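Local coordinates for protein translation initiation factor eIF-2B (Pyrococcus horikoshii, PDB 1VB5) that probably catalyses the exchange of GDP for GTP on initiation factor 2, as an archaeal regulatory subunit of the eIF-2B alpha/beta/delta family, at residues T34-L39 against D79-R84; T121-I126 against L150-E155; M187-G192 against G230-M235; Y221-T226 against I262-G267. One frame throughout, in Å; residues are numbered along the deposited sequence.

Interaction 1 of 4, residues T34-L39 against D79-R84; sequences TLAEEL and DILKSR
No ring or other flat group enters the contact of Leu35 and Ala36 with Leu81, an aliphatic contact made chiefly by methyl groups. It is helix-to-helix packing in the helical N-terminal part of the protein, where helix 21-38 lies against the start of helix 78-106. The guanidinium of Arg84 is turned to another neighbour and makes a cation-pi contact with Phe71.

Leu81 carries the second helix's share. Its CG stands anti to the backbone N (chi1 174°), which sends the branch across the gap so that CD2 comes to 3.9 Å from Ala36 CB. The same methyl also lies 4.3 Å from Leu35 CD2, a looser approach. A small residue at Ala36 is consistent with the closeness of the backbones, since Ala36 CA and Lys82 CA are 6.3 Å apart.

Helix 41-58 packs against the same side chains, Leu44 on Leu81, and Ala47 and Ile48 on Leu35. Arg78 NH1 hydrogen-bonds to both Ala36 O and Leu39 O, tying the last part of helix 21-38 to the residue at the beginning of the other helix.

Charge adds little directly: Glu37 OE2 and Lys82 NZ stay 6.6 Å apart. On the apolar side, Leu81 CG, which carries the touching methyl, lies 4.1 Å from Ala36 CB.

Interaction 2 of 4, residues T121-I126 against L150-E155; sequences TVLEII and LHLARE
Glu155, whose aliphatic part rests on Leu123, sends its carboxylate to Arg127: OE2 makes a salt bridge with Arg127 NH2. NH1 of the same arginine pairs with Glu124 OE2, so one guanidinium joins the carboxylates of both helices. No hydrogen bond runs directly between 121-126 and 150-155.

What meets across the gap is apolar. Leu123 is the central side chain, its two methyls dividing the work. CD2 lies 3.8 Å from Glu155 CB and 3.9 Å from Glu155 CG, Leu123 running roughly perpendicular to Glu155. CD1 approaches Leu152 CD2 at 4.0 Å, and the two leucine chains lie antiparallel, side by side. A chi1 of 173° swings the Leu123 branch away from its own N and over toward 150-155. CG of Glu155 also lies over one face of the His151 ring, 3.9 Å above its plane and nearer one side than the middle; the bend at chi2 (-66°) then turns the carboxylate off a straight run.

The two helices belong to successive beta-alpha-beta crossovers of a Rossmann-like domain, following the neighbouring parallel strands 111-115 and 136-141. Strand 136-141 backs the contact, with Leu140 against Leu152 and Phe136 against Ile126.

The methylenes of Glu155 thus extend the hydrocarbon surface around Leu123, while its carboxylate is probably compensated by Arg127. The opposite charges probably steady the pairing of the helices at the margin of an otherwise apolar interface.

Interaction 3 of 4, residues M187-G192 against G230-M235; sequences MITKDG and GDVMLM
Val232, Thr189 and Met187 carry this contact, in which a loop packs beside a beta hairpin. Strand 187-188 pairs antiparallel with 194-197, and a type I turn from Thr189 to Gly192 leads between them; Gly192 N bonds to Thr189 O at 3.1 Å. Val232 gives up the largest area, 47 Å², and does so through CG2, which comes to 3.6 Å from Thr189 CG2. The two side chains meet nearly square to each other.

Thr189 is two-sided. With chi1 at 63°, its hydroxyl sits between the backbone N and the carbonyl carbon, leaving the methyl to face Val232. The hydroxyl donates to Asp191 OD1 at 2.6 Å, reaching the anti side of that oxygen from 30° outside the carboxylate plane, and OG1 is also bonded to Tyr193 N. Asp191 OD2 in turn bonds to Ser229 OG, joining the turn to the loop just before Gly230. Replacing Thr189 by alanine would probably leave Val232 CG2 facing a gap, Asp191 OD1 without its hydroxyl donor and Tyr193 N without its side-chain acceptor.

Val195 of the partner strand touches all three side chains. Met187 makes the looser approach, its SD lying 4.4 Å from Val232 CG2.

Interaction 4 of 4, residues Y221-T226 against I262-G267; sequences YKFHPT and IITELG
Apolar contact is all that joins the two segments directly, and it centres on the far end of the Phe223 ring. Phe223 CZ lies 3.8 Å from Ile262 CG2 and 3.7 Å from Thr264 CG2, both methyls approaching the ring obliquely. CE1 of Phe223 shares the second approach, at 3.8 Å from Thr264 CG2. Phe223 stands crosswise to the Thr264 side chain, while the Ile262 chain runs alongside it, pointing the other way. Ile262 and Thr264 both turn to Phe223 because they are two apart on a strand; Ile263, between them, has its CB directed away from 221-226, and its side chain touches Leu99 and Leu106 of helix 78-106. Val269 also touches Phe223, Ile262 and Thr264.

That valine belongs to strand 267-269, which forms a tight beta hairpin with strand 261-264 at one edge of the main sheet. A type I turn from Thr264 to Gly267 closes it.

Hydrogen bonds are confined to the hairpin and to outside partners. Backbone bonds run both ways between Thr264 and Gly267, each 3.0 Å from N to O. Thr264 OG1 accepts from Leu266 N at 3.1 Å (N-H...O 141°), an ST turn, and donates to a lone pair of Gly267 O, in the carbonyl plane. Gly267 O therefore receives two donors from one residue. If Thr264 were valine, Leu266 N would probably lose its acceptor and Gly267 O the second of its donors. On the Phe223 side, Asn67 ND2 bonds to both Tyr221 O and Phe223 O.

How the interactions relate
Interactions 3 and 4 form one connected region: their centres are 13 Å apart and their segments alternate along the chain. Probable hydrogen bonds join Ile188 O to His224 N (2.9 Å) and Ile188 N to Lys222 O (3.0 Å), so the strand of interaction 3 holds the backbone on both sides of Phe223. Interaction 2 meets interaction 4 only by packing, Thr121 OG1 lying 3.9 Å from Lys222 NZ, and its centre is about 25 Å from that of interaction 3. Interaction 1 stands apart in the helical part, with centres 27 to 33 Å from the others. Leu150 of interaction 2 packs on Arg241 of the second subunit, and Leu234 of interaction 3 on Leu173 of that subunit.

Interaction 1 of 4, residues T34-L39 against D79-R84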
loop_
_atom_site.group_PDB
_atom_site.type_symbol
_atom_site.label_atom_id
_atom_site.label_comp_id
_atom_site.label_asym_id
_atom_site.label_seq_id
_atom_site.Cartn_x
_atom_site.Cartn_y
_atom_site.Cartn_z
ATOM N N THR B 34 -18.217 21.621 27.061
ATOM C CA THR B 34 -17.482 22.841 27.360
ATOM C C THR B 34 -18.355 24.052 27.049
ATOM O O THR B 34 -18.394 25.017 27.809
ATOM C CB THR B 34 -16.186 22.918 26.520
ATOM O OG1 THR B 34 -15.290 21.878 26.934
ATOM C CG2 THR B 34 -15.509 24.272 26.688
ATOM N N LEU B 35 -19.053 23.990 25.922
ATOM C CA LEU B 35 -19.932 25.068 25.499
ATOM C C LEU B 35 -20.965 25.373 26.591
ATOM O O LEU B 35 -21.318 26.532 26.822
ATOM C CB LEU B 35 -20.648 24.661 24.211
ATOM C CG LEU B 35 -21.442 25.731 23.464
ATOM C CD1 LEU B 35 -20.486 26.774 22.911
ATOM C CD2 LEU B 35 -22.230 25.087 22.336
ATOM N N ALA B 36 -21.435 24.324 27.262
ATOM C CA ALA B 36 -22.435 24.450 28.321
ATOM C C ALA B 36 -21.923 25.131 29.592
ATOM O O ALA B 36 -22.718 25.525 30.448
ATOM C CB ALA B 36 -22.994 23.071 28.665
ATOM N N GLU B 37 -20.606 25.268 29.722
ATOM C CA GLU B 37 -20.021 25.897 30.903
ATOM C C GLU B 37 -19.581 27.333 30.646
ATOM O O GLU B 37 -19.315 28.077 31.587
ATOM C CB GLU B 37 -18.796 25.117 31.379
ATOM C CG GLU B 37 -18.996 23.628 31.551
ATOM C CD GLU B 37 -17.711 22.931 31.961
ATOM O OE1 GLU B 37 -16.668 23.180 31.315
ATOM O OE2 GLU B 37 -17.742 22.134 32.923
ATOM N N GLU B 38 -19.502 27.724 29.379
ATOM C CA GLU B 38 -19.039 29.066 29.039
ATOM C C GLU B 38 -20.094 30.069 28.596
ATOM O O GLU B 38 -19.899 31.274 28.753
ATOM C CB GLU B 38 -17.969 28.980 27.948
ATOM C CG GLU B 38 -16.799 28.077 28.289
ATOM C CD GLU B 38 -16.083 28.501 29.552
ATOM O OE1 GLU B 38 -15.656 29.674 29.627
ATOM O OE2 GLU B 38 -15.943 27.663 30.468
ATOM N N LEU B 39 -21.204 29.593 28.044
ATOM C CA LEU B 39 -22.230 30.509 27.559
ATOM C C LEU B 39 -23.515 30.589 28.372
ATOM O O LEU B 39 -23.881 29.654 29.089
ATOM C CB LEU B 39 -22.579 30.170 26.109
ATOM C CG LEU B 39 -21.432 30.262 25.102
ATOM C CD1 LEU B 39 -21.955 29.943 23.717
ATOM C CD2 LEU B 39 -20.827 31.654 25.129
ATOM N N ASP B 79 -28.657 22.317 31.143
ATOM C CA ASP B 79 -28.770 20.954 31.641
ATOM C C ASP B 79 -29.119 19.931 30.556
ATOM O O ASP B 79 -28.748 18.762 30.662
ATOM C CB ASP B 79 -29.809 20.902 32.765
ATOM C CG ASP B 79 -31.154 21.459 32.340
ATOM O OD1 ASP B 79 -31.213 22.646 31.955
ATOM O OD2 ASP B 79 -32.153 20.707 32.390
ATOM N N ILE B 80 -29.837 20.356 29.519
ATOM C CA ILE B 80 -30.193 19.433 28.444
ATOM C C ILE B 80 -28.959 19.189 27.573
ATOM O O ILE B 80 -28.604 18.045 27.284
ATOM C CB ILE B 80 -31.332 19.991 27.558
ATOM C CG1 ILE B 80 -32.610 20.172 28.389
ATOM C CG2 ILE B 80 -31.596 19.040 26.391
ATOM C CD1 ILE B 80 -33.215 18.875 28.918
ATOM N N LEU B 81 -28.308 20.274 27.164
ATOM C CA LEU B 81 -27.110 20.185 26.343
ATOM C C LEU B 81 -26.107 19.238 26.987
ATOM O O LEU B 81 -25.614 18.309 26.348
ATOM C CB LEU B 81 -26.480 21.570 26.177
ATOM C CG LEU B 81 -25.127 21.650 25.462
ATOM C CD1 LEU B 81 -25.175 20.887 24.145
ATOM C CD2 LEU B 81 -24.774 23.108 25.225
ATOM N N LYS B 82 -25.814 19.480 28.262
ATOM C CA LYS B 82 -24.874 18.656 29.006
ATOM C C LYS B 82 -25.320 17.204 29.056
ATOM O O LYS B 82 -24.544 16.291 28.764
ATOM C CB LYS B 82 -24.720 19.180 30.438
ATOM C CG LYS B 82 -23.930 18.241 31.347
ATOM C CD LYS B 82 -23.779 18.790 32.760
ATOM C CE LYS B 82 -22.953 17.844 33.627
ATOM N NZ LYS B 82 -22.723 18.377 35.003
ATOM N N SER B 83 -26.575 16.995 29.436
ATOM C CA SER B 83 -27.120 15.651 29.551
ATOM C C SER B 83 -27.036 14.854 28.246
ATOM O O SER B 83 -26.710 13.671 28.259
ATOM C CB SER B 83 -28.573 15.715 30.024
ATOM O OG SER B 83 -29.069 14.413 30.279
ATOM N N ARG B 84 -27.334 15.498 27.124
ATOM C CA ARG B 84 -27.284 14.810 25.842
ATOM C C ARG B 84 -25.851 14.451 25.452
ATOM O O ARG B 84 -25.601 13.358 24.945
ATOM C CB ARG B 84 -27.939 15.667 24.756
ATOM C CG ARG B 84 -29.449 15.820 24.941
ATOM C CD ARG B 84 -30.189 14.519 24.662
ATOM N NE ARG B 84 -30.168 14.194 23.237
ATOM C CZ ARG B 84 -30.723 13.112 22.697
ATOM N NH1 ARG B 84 -31.354 12.227 23.460
ATOM N NH2 ARG B 84 -30.653 12.920 21.384
#

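Interaction 2 of 4, residues T121-I126 against L150-E155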
loop_
_atom_site.group_PDB
_atom_site.type_symbol
_atom_site.label_atom_id
_atom_site.label_comp_id
_atom_site.label_asym_id
_atom_site.label_seq_id
_atom_site.Cartn_x
_atom_site.Cartn_y
_atom_site.Cartn_z
ATOM N N THR B 121 -11.952 0.146 18.005
ATOM C CA THR B 121 -12.996 -0.871 18.007
ATOM C C THR B 121 -12.419 -2.228 17.619
ATOM O O THR B 121 -12.689 -3.238 18.274
ATOM C CB THR B 121 -14.132 -0.481 17.034
ATOM O OG1 THR B 121 -14.754 0.726 17.497
ATOM C CG2 THR B 121 -15.178 -1.582 16.943
ATOM N N VAL B 122 -11.622 -2.261 16.554
ATOM C CA VAL B 122 -11.018 -3.518 16.128
ATOM C C VAL B 122 -10.086 -4.006 17.233
ATOM O O VAL B 122 -10.001 -5.203 17.500
ATOM C CB VAL B 122 -10.222 -3.348 14.813
ATOM C CG1 VAL B 122 -9.454 -4.634 14.491
ATOM C CG2 VAL B 122 -11.176 -3.010 13.676
ATOM N N LEU B 123 -9.392 -3.072 17.872
ATOM C CA LEU B 123 -8.479 -3.407 18.962
ATOM C C LEU B 123 -9.224 -4.069 20.132
ATOM O O LEU B 123 -8.754 -5.054 20.697
ATOM C CB LEU B 123 -7.751 -2.142 19.448
ATOM C CG LEU B 123 -6.880 -2.303 20.701
ATOM C CD1 LEU B 123 -5.847 -3.406 20.480
ATOM C CD2 LEU B 123 -6.199 -0.982 21.035
ATOM N N GLU B 124 -10.392 -3.541 20.495
ATOM C CA GLU B 124 -11.148 -4.137 21.593
ATOM C C GLU B 124 -11.725 -5.489 21.206
ATOM O O GLU B 124 -11.919 -6.357 22.063
ATOM C CB GLU B 124 -12.256 -3.198 22.073
ATOM C CG GLU B 124 -11.725 -2.029 22.895
ATOM C CD GLU B 124 -10.727 -2.468 23.964
ATOM O OE1 GLU B 124 -11.060 -3.379 24.756
ATOM O OE2 GLU B 124 -9.611 -1.900 24.016
ATOM N N ILE B 125 -11.997 -5.677 19.918
ATOM C CA ILE B 125 -12.507 -6.958 19.448
ATOM C C ILE B 125 -11.401 -7.983 19.667
ATOM O O ILE B 125 -11.627 -9.073 20.191
ATOM C CB ILE B 125 -12.843 -6.935 17.930
ATOM C CG1 ILE B 125 -14.086 -6.077 17.678
ATOM C CG2 ILE B 125 -13.066 -8.356 17.420
ATOM C CD1 ILE B 125 -14.479 -5.983 16.205
ATOM N N ILE B 126 -10.194 -7.617 19.256
ATOM C CA ILE B 126 -9.047 -8.501 19.385
ATOM C C ILE B 126 -8.723 -8.826 20.847
ATOM O O ILE B 126 -8.467 -9.980 21.192
ATOM C CB ILE B 126 -7.825 -7.881 18.659
ATOM C CG1 ILE B 126 -8.021 -8.020 17.142
ATOM C CG2 ILE B 126 -6.542 -8.549 19.093
ATOM C CD1 ILE B 126 -6.997 -7.256 16.295
ATOM N N LEU B 150 1.562 1.430 13.908
ATOM C CA LEU B 150 2.548 1.095 14.922
ATOM C C LEU B 150 1.922 1.316 16.289
ATOM O O LEU B 150 2.297 0.664 17.257
ATOM C CB LEU B 150 3.817 1.940 14.750
ATOM C CG LEU B 150 4.580 1.642 13.452
ATOM C CD1 LEU B 150 5.791 2.568 13.329
ATOM C CD2 LEU B 150 5.023 0.178 13.449
ATOM N N HIS B 151 0.963 2.233 16.370
ATOM C CA HIS B 151 0.282 2.464 17.636
ATOM C C HIS B 151 -0.495 1.181 17.978
ATOM O O HIS B 151 -0.536 0.759 19.130
ATOM C CB HIS B 151 -0.675 3.650 17.521
ATOM C CG HIS B 151 -1.544 3.843 18.727
ATOM N ND1 HIS B 151 -1.038 3.896 20.008
ATOM C CD2 HIS B 151 -2.884 3.988 18.846
ATOM C CE1 HIS B 151 -2.030 4.062 20.864
ATOM N NE2 HIS B 151 -3.161 4.122 20.184
ATOM N N LEU B 152 -1.095 0.556 16.967
ATOM C CA LEU B 152 -1.842 -0.685 17.171
ATOM C C LEU B 152 -0.878 -1.758 17.689
ATOM O O LEU B 152 -1.203 -2.503 18.618
ATOM C CB LEU B 152 -2.457 -1.169 15.853
ATOM C CG LEU B 152 -3.659 -2.128 15.850
ATOM C CD1 LEU B 152 -3.546 -3.059 14.639
ATOM C CD2 LEU B 152 -3.736 -2.940 17.122
ATOM N N ALA B 153 0.303 -1.832 17.081
ATOM C CA ALA B 153 1.316 -2.807 17.475
ATOM C C ALA B 153 1.743 -2.625 18.939
ATOM O O ALA B 153 1.930 -3.604 19.656
ATOM C CB ALA B 153 2.536 -2.704 16.548
ATOM N N ARG B 154 1.904 -1.378 19.371
ATOM C CA ARG B 154 2.280 -1.087 20.755
ATOM C C ARG B 154 1.196 -1.606 21.703
ATOM O O ARG B 154 1.494 -2.150 22.763
ATOM C CB ARG B 154 2.434 0.429 20.984
ATOM C CG ARG B 154 3.800 1.050 20.638
ATOM C CD ARG B 154 4.126 0.927 19.165
ATOM N NE ARG B 154 4.784 2.110 18.594
ATOM C CZ ARG B 154 4.277 3.342 18.601
ATOM N NH1 ARG B 154 3.095 3.591 19.162
ATOM N NH2 ARG B 154 4.939 4.331 18.013
ATOM N N GLU B 155 -0.063 -1.421 21.318
ATOM C CA GLU B 155 -1.182 -1.855 22.140
ATOM C C GLU B 155 -1.312 -3.369 22.198
ATOM O O GLU B 155 -1.628 -3.923 23.253
ATOM C CB GLU B 155 -2.487 -1.242 21.629
ATOM C CG GLU B 155 -2.531 0.278 21.719
ATOM C CD GLU B 155 -2.535 0.789 23.155
ATOM O OE1 GLU B 155 -2.321 2.001 23.354
ATOM O OE2 GLU B 155 -2.756 -0.016 24.084
#

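Interaction 3 of 4, residues M187-G192 against G230-M235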
loop_
_atom_site.group_PDB
_atom_site.type_symbol
_atom_site.label_atom_id
_atom_site.label_comp_id
_atom_site.label_asym_id
_atom_site.label_seq_id
_atom_site.Cartn_x
_atom_site.Cartn_y
_atom_site.Cartn_z
ATOM N N MET B 187 -16.946 5.648 8.292
ATOM C CA MET B 187 -18.314 5.886 7.847
ATOM C C MET B 187 -18.868 4.746 7.002
ATOM O O MET B 187 -18.144 4.132 6.211
ATOM C CB MET B 187 -18.392 7.177 7.019
ATOM C CG MET B 187 -19.782 7.454 6.463
ATOM S SD MET B 187 -19.894 8.813 5.284
ATOM C CE MET B 187 -19.146 10.165 6.210
ATOM N N ILE B 188 -20.150 4.454 7.194
ATOM C CA ILE B 188 -20.837 3.448 6.399
ATOM C C ILE B 188 -21.845 4.330 5.667
ATOM O O ILE B 188 -22.754 4.888 6.290
ATOM C CB ILE B 188 -21.608 2.413 7.256
ATOM C CG1 ILE B 188 -20.652 1.651 8.187
ATOM C CG2 ILE B 188 -22.355 1.453 6.340
ATOM C CD1 ILE B 188 -19.544 0.874 7.480
ATOM N N THR B 189 -21.668 4.489 4.358
ATOM C CA THR B 189 -22.561 5.337 3.581
ATOM C C THR B 189 -23.982 4.796 3.562
ATOM O O THR B 189 -24.242 3.672 3.994
ATOM C CB THR B 189 -22.069 5.502 2.123
ATOM O OG1 THR B 189 -22.078 4.231 1.460
ATOM C CG2 THR B 189 -20.657 6.059 2.101
ATOM N N LYS B 190 -24.900 5.612 3.059
ATOM C CA LYS B 190 -26.300 5.236 2.973
ATOM C C LYS B 190 -26.492 4.012 2.077
ATOM O O LYS B 190 -27.359 3.182 2.337
ATOM C CB LYS B 190 -27.122 6.405 2.421
ATOM C CG LYS B 190 -28.613 6.147 2.424
ATOM C CD LYS B 190 -29.385 7.264 1.752
ATOM C CE LYS B 190 -30.877 6.947 1.741
ATOM N NZ LYS B 190 -31.666 7.989 1.021
ATOM N N ASP B 191 -25.687 3.899 1.020
ATOM C CA ASP B 191 -25.815 2.759 0.117
ATOM C C ASP B 191 -24.953 1.543 0.487
ATOM O O ASP B 191 -24.794 0.615 -0.303
ATOM C CB ASP B 191 -25.576 3.195 -1.347
ATOM C CG ASP B 191 -24.328 4.061 -1.525
ATOM O OD1 ASP B 191 -23.752 4.529 -0.520
ATOM O OD2 ASP B 191 -23.929 4.285 -2.693
ATOM N N GLY B 192 -24.404 1.549 1.701
ATOM C CA GLY B 192 -23.633 0.406 2.162
ATOM C C GLY B 192 -22.147 0.318 1.875
ATOM O O GLY B 192 -21.545 -0.736 2.086
ATOM N N GLY B 230 -20.966 7.977 -3.761
ATOM C CA GLY B 230 -20.526 8.928 -4.763
ATOM C C GLY B 230 -20.392 10.373 -4.313
ATOM O O GLY B 230 -19.773 11.181 -5.011
ATOM N N ASP B 231 -20.951 10.713 -3.156
ATOM C CA ASP B 231 -20.879 12.091 -2.680
ATOM C C ASP B 231 -19.954 12.293 -1.484
ATOM O O ASP B 231 -19.824 13.406 -0.974
ATOM C CB ASP B 231 -22.283 12.593 -2.337
ATOM C CG ASP B 231 -23.213 12.586 -3.538
ATOM O OD1 ASP B 231 -22.862 13.214 -4.561
ATOM O OD2 ASP B 231 -24.290 11.953 -3.465
ATOM N N VAL B 232 -19.302 11.223 -1.048
ATOM C CA VAL B 232 -18.401 11.300 0.097
ATOM C C VAL B 232 -17.197 12.214 -0.128
ATOM O O VAL B 232 -16.629 12.255 -1.221
ATOM C CB VAL B 232 -17.883 9.898 0.481
ATOM C CG1 VAL B 232 -16.830 10.008 1.577
ATOM C CG2 VAL B 232 -19.042 9.034 0.946
ATOM N N MET B 233 -16.829 12.953 0.917
ATOM C CA MET B 233 -15.677 13.852 0.887
ATOM C C MET B 233 -14.519 13.128 1.571
ATOM O O MET B 233 -14.625 12.754 2.741
ATOM C CB MET B 233 -15.968 15.141 1.663
ATOM C CG MET B 233 -16.936 16.107 1.001
ATOM S SD MET B 233 -17.360 17.495 2.107
ATOM C CE MET B 233 -15.900 18.557 1.939
ATOM N N LEU B 234 -13.420 12.924 0.849
ATOM C CA LEU B 234 -12.252 12.250 1.414
ATOM C C LEU B 234 -11.218 13.299 1.819
ATOM O O LEU B 234 -10.606 13.948 0.966
ATOM C CB LEU B 234 -11.658 11.280 0.390
ATOM C CG LEU B 234 -12.631 10.222 -0.146
ATOM C CD1 LEU B 234 -11.948 9.389 -1.221
ATOM C CD2 LEU B 234 -13.118 9.340 0.997
ATOM N N MET B 235 -11.037 13.457 3.128
ATOM C CA MET B 235 -10.109 14.440 3.683
ATOM C C MET B 235 -8.652 14.206 3.283
ATOM O O MET B 235 -8.207 13.067 3.121
ATOM C CB MET B 235 -10.241 14.467 5.214
ATOM C CG MET B 235 -9.484 15.601 5.894
ATOM S SD MET B 235 -9.839 15.739 7.669
ATOM C CE MET B 235 -8.520 14.740 8.381
#

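Interaction 4 of 4, residues Y221-T226 against I262-G267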
loop_
_atom_site.group_PDB
_atom_site.type_symbol
_atom_site.label_atom_id
_atom_site.label_comp_id
_atom_site.label_asym_id
_atom_site.label_seq_id
_atom_site.Cartn_x
_atom_site.Cartn_y
_atom_site.Cartn_z
ATOM N N TYR B 221 -23.428 4.450 15.321
ATOM C CA TYR B 221 -23.268 5.893 15.192
ATOM C C TYR B 221 -22.257 6.247 14.098
ATOM O O TYR B 221 -21.947 7.416 13.883
ATOM C CB TYR B 221 -22.887 6.530 16.543
ATOM C CG TYR B 221 -21.537 6.138 17.100
ATOM C CD1 TYR B 221 -20.361 6.697 16.593
ATOM C CD2 TYR B 221 -21.430 5.196 18.121
ATOM C CE1 TYR B 221 -19.115 6.324 17.087
ATOM C CE2 TYR B 221 -20.188 4.813 18.621
ATOM C CZ TYR B 221 -19.036 5.380 18.098
ATOM O OH TYR B 221 -17.802 4.988 18.573
ATOM N N LYS B 222 -21.756 5.229 13.400
ATOM C CA LYS B 222 -20.810 5.457 12.308
ATOM C C LYS B 222 -21.515 5.304 10.963
ATOM O O LYS B 222 -20.909 5.475 9.904
ATOM C CB LYS B 222 -19.621 4.496 12.409
ATOM C CG LYS B 222 -18.701 4.828 13.572
ATOM C CD LYS B 222 -17.558 3.841 13.712
ATOM C CE LYS B 222 -16.512 4.367 14.687
ATOM N NZ LYS B 222 -15.363 3.432 14.816
ATOM N N PHE B 223 -22.803 4.973 11.015
ATOM C CA PHE B 223 -23.610 4.831 9.806
ATOM C C PHE B 223 -24.169 6.213 9.469
ATOM O O PHE B 223 -24.816 6.840 10.310
ATOM C CB PHE B 223 -24.783 3.864 10.040
ATOM C CG PHE B 223 -24.393 2.407 10.051
ATOM C CD1 PHE B 223 -23.439 1.930 10.940
ATOM C CD2 PHE B 223 -25.012 1.507 9.185
ATOM C CE1 PHE B 223 -23.104 0.571 10.975
ATOM C CE2 PHE B 223 -24.687 0.149 9.210
ATOM C CZ PHE B 223 -23.728 -0.319 10.111
ATOM N N HIS B 224 -23.905 6.704 8.259
ATOM C CA HIS B 224 -24.425 8.009 7.867
ATOM C C HIS B 224 -25.792 7.741 7.241
ATOM O O HIS B 224 -25.932 6.881 6.363
ATOM C CB HIS B 224 -23.495 8.685 6.864
ATOM C CG HIS B 224 -23.768 10.145 6.682
ATOM N ND1 HIS B 224 -22.902 11.126 7.118
ATOM C CD2 HIS B 224 -24.813 10.790 6.117
ATOM C CE1 HIS B 224 -23.402 12.313 6.828
ATOM N NE2 HIS B 224 -24.562 12.137 6.220
ATOM N N PRO B 225 -26.823 8.474 7.683
ATOM C CA PRO B 225 -28.184 8.294 7.173
ATOM C C PRO B 225 -28.556 8.820 5.793
ATOM O O PRO B 225 -29.549 8.375 5.221
ATOM C CB PRO B 225 -29.034 8.934 8.265
ATOM C CG PRO B 225 -28.182 10.091 8.683
ATOM C CD PRO B 225 -26.798 9.470 8.771
ATOM N N THR B 226 -27.777 9.743 5.244
ATOM C CA THR B 226 -28.136 10.308 3.948
ATOM C C THR B 226 -27.052 10.357 2.877
ATOM O O THR B 226 -27.359 10.426 1.690
ATOM C CB THR B 226 -28.650 11.743 4.130
ATOM O OG1 THR B 226 -27.594 12.555 4.660
ATOM C CG2 THR B 226 -29.822 11.767 5.102
ATOM N N ILE B 262 -20.896 -6.262 8.413
ATOM C CA ILE B 262 -20.501 -5.123 9.229
ATOM C C ILE B 262 -20.886 -5.468 10.668
ATOM O O ILE B 262 -22.066 -5.701 10.974
ATOM C CB ILE B 262 -21.229 -3.846 8.785
ATOM C CG1 ILE B 262 -20.930 -3.585 7.302
ATOM C CG2 ILE B 262 -20.776 -2.662 9.652
ATOM C CD1 ILE B 262 -21.711 -2.465 6.674
ATOM N N ILE B 263 -19.885 -5.531 11.536
ATOM C CA ILE B 263 -20.091 -5.875 12.939
ATOM C C ILE B 263 -20.555 -4.654 13.709
ATOM O O ILE B 263 -19.808 -3.692 13.861
ATOM C CB ILE B 263 -18.786 -6.408 13.568
ATOM C CG1 ILE B 263 -18.193 -7.504 12.676
ATOM C CG2 ILE B 263 -19.069 -6.979 14.958
ATOM C CD1 ILE B 263 -16.815 -7.968 13.085
ATOM N N THR B 264 -21.799 -4.678 14.173
ATOM C CA THR B 264 -22.333 -3.548 14.936
ATOM C C THR B 264 -22.669 -4.015 16.346
ATOM O O THR B 264 -22.640 -5.214 16.633
ATOM C CB THR B 264 -23.625 -2.988 14.311
ATOM O OG1 THR B 264 -24.698 -3.911 14.545
ATOM C CG2 THR B 264 -23.453 -2.774 12.810
ATOM N N GLU B 265 -23.005 -3.069 17.219
ATOM C CA GLU B 265 -23.346 -3.406 18.594
ATOM C C GLU B 265 -24.700 -4.115 18.637
ATOM O O GLU B 265 -25.075 -4.673 19.663
ATOM C CB GLU B 265 -23.379 -2.145 19.478
ATOM C CG GLU B 265 -24.534 -1.191 19.194
ATOM C CD GLU B 265 -24.255 -0.225 18.055
ATOM O OE1 GLU B 265 -23.420 -0.541 17.175
ATOM O OE2 GLU B 265 -24.890 0.851 18.033
ATOM N N LEU B 266 -25.419 -4.093 17.514
ATOM C CA LEU B 266 -26.730 -4.739 17.408
ATOM C C LEU B 266 -26.621 -6.076 16.686
ATOM O O LEU B 266 -27.620 -6.760 16.476
ATOM C CB LEU B 266 -27.707 -3.843 16.636
ATOM C CG LEU B 266 -27.960 -2.433 17.183
ATOM C CD1 LEU B 266 -28.835 -1.644 16.213
ATOM C CD2 LEU B 266 -28.619 -2.539 18.552
ATOM N N GLY B 267 -25.406 -6.447 16.304
ATOM C CA GLY B 267 -25.206 -7.701 15.600
ATOM C C GLY B 267 -24.530 -7.463 14.262
ATOM O O GLY B 267 -24.303 -6.322 13.863
#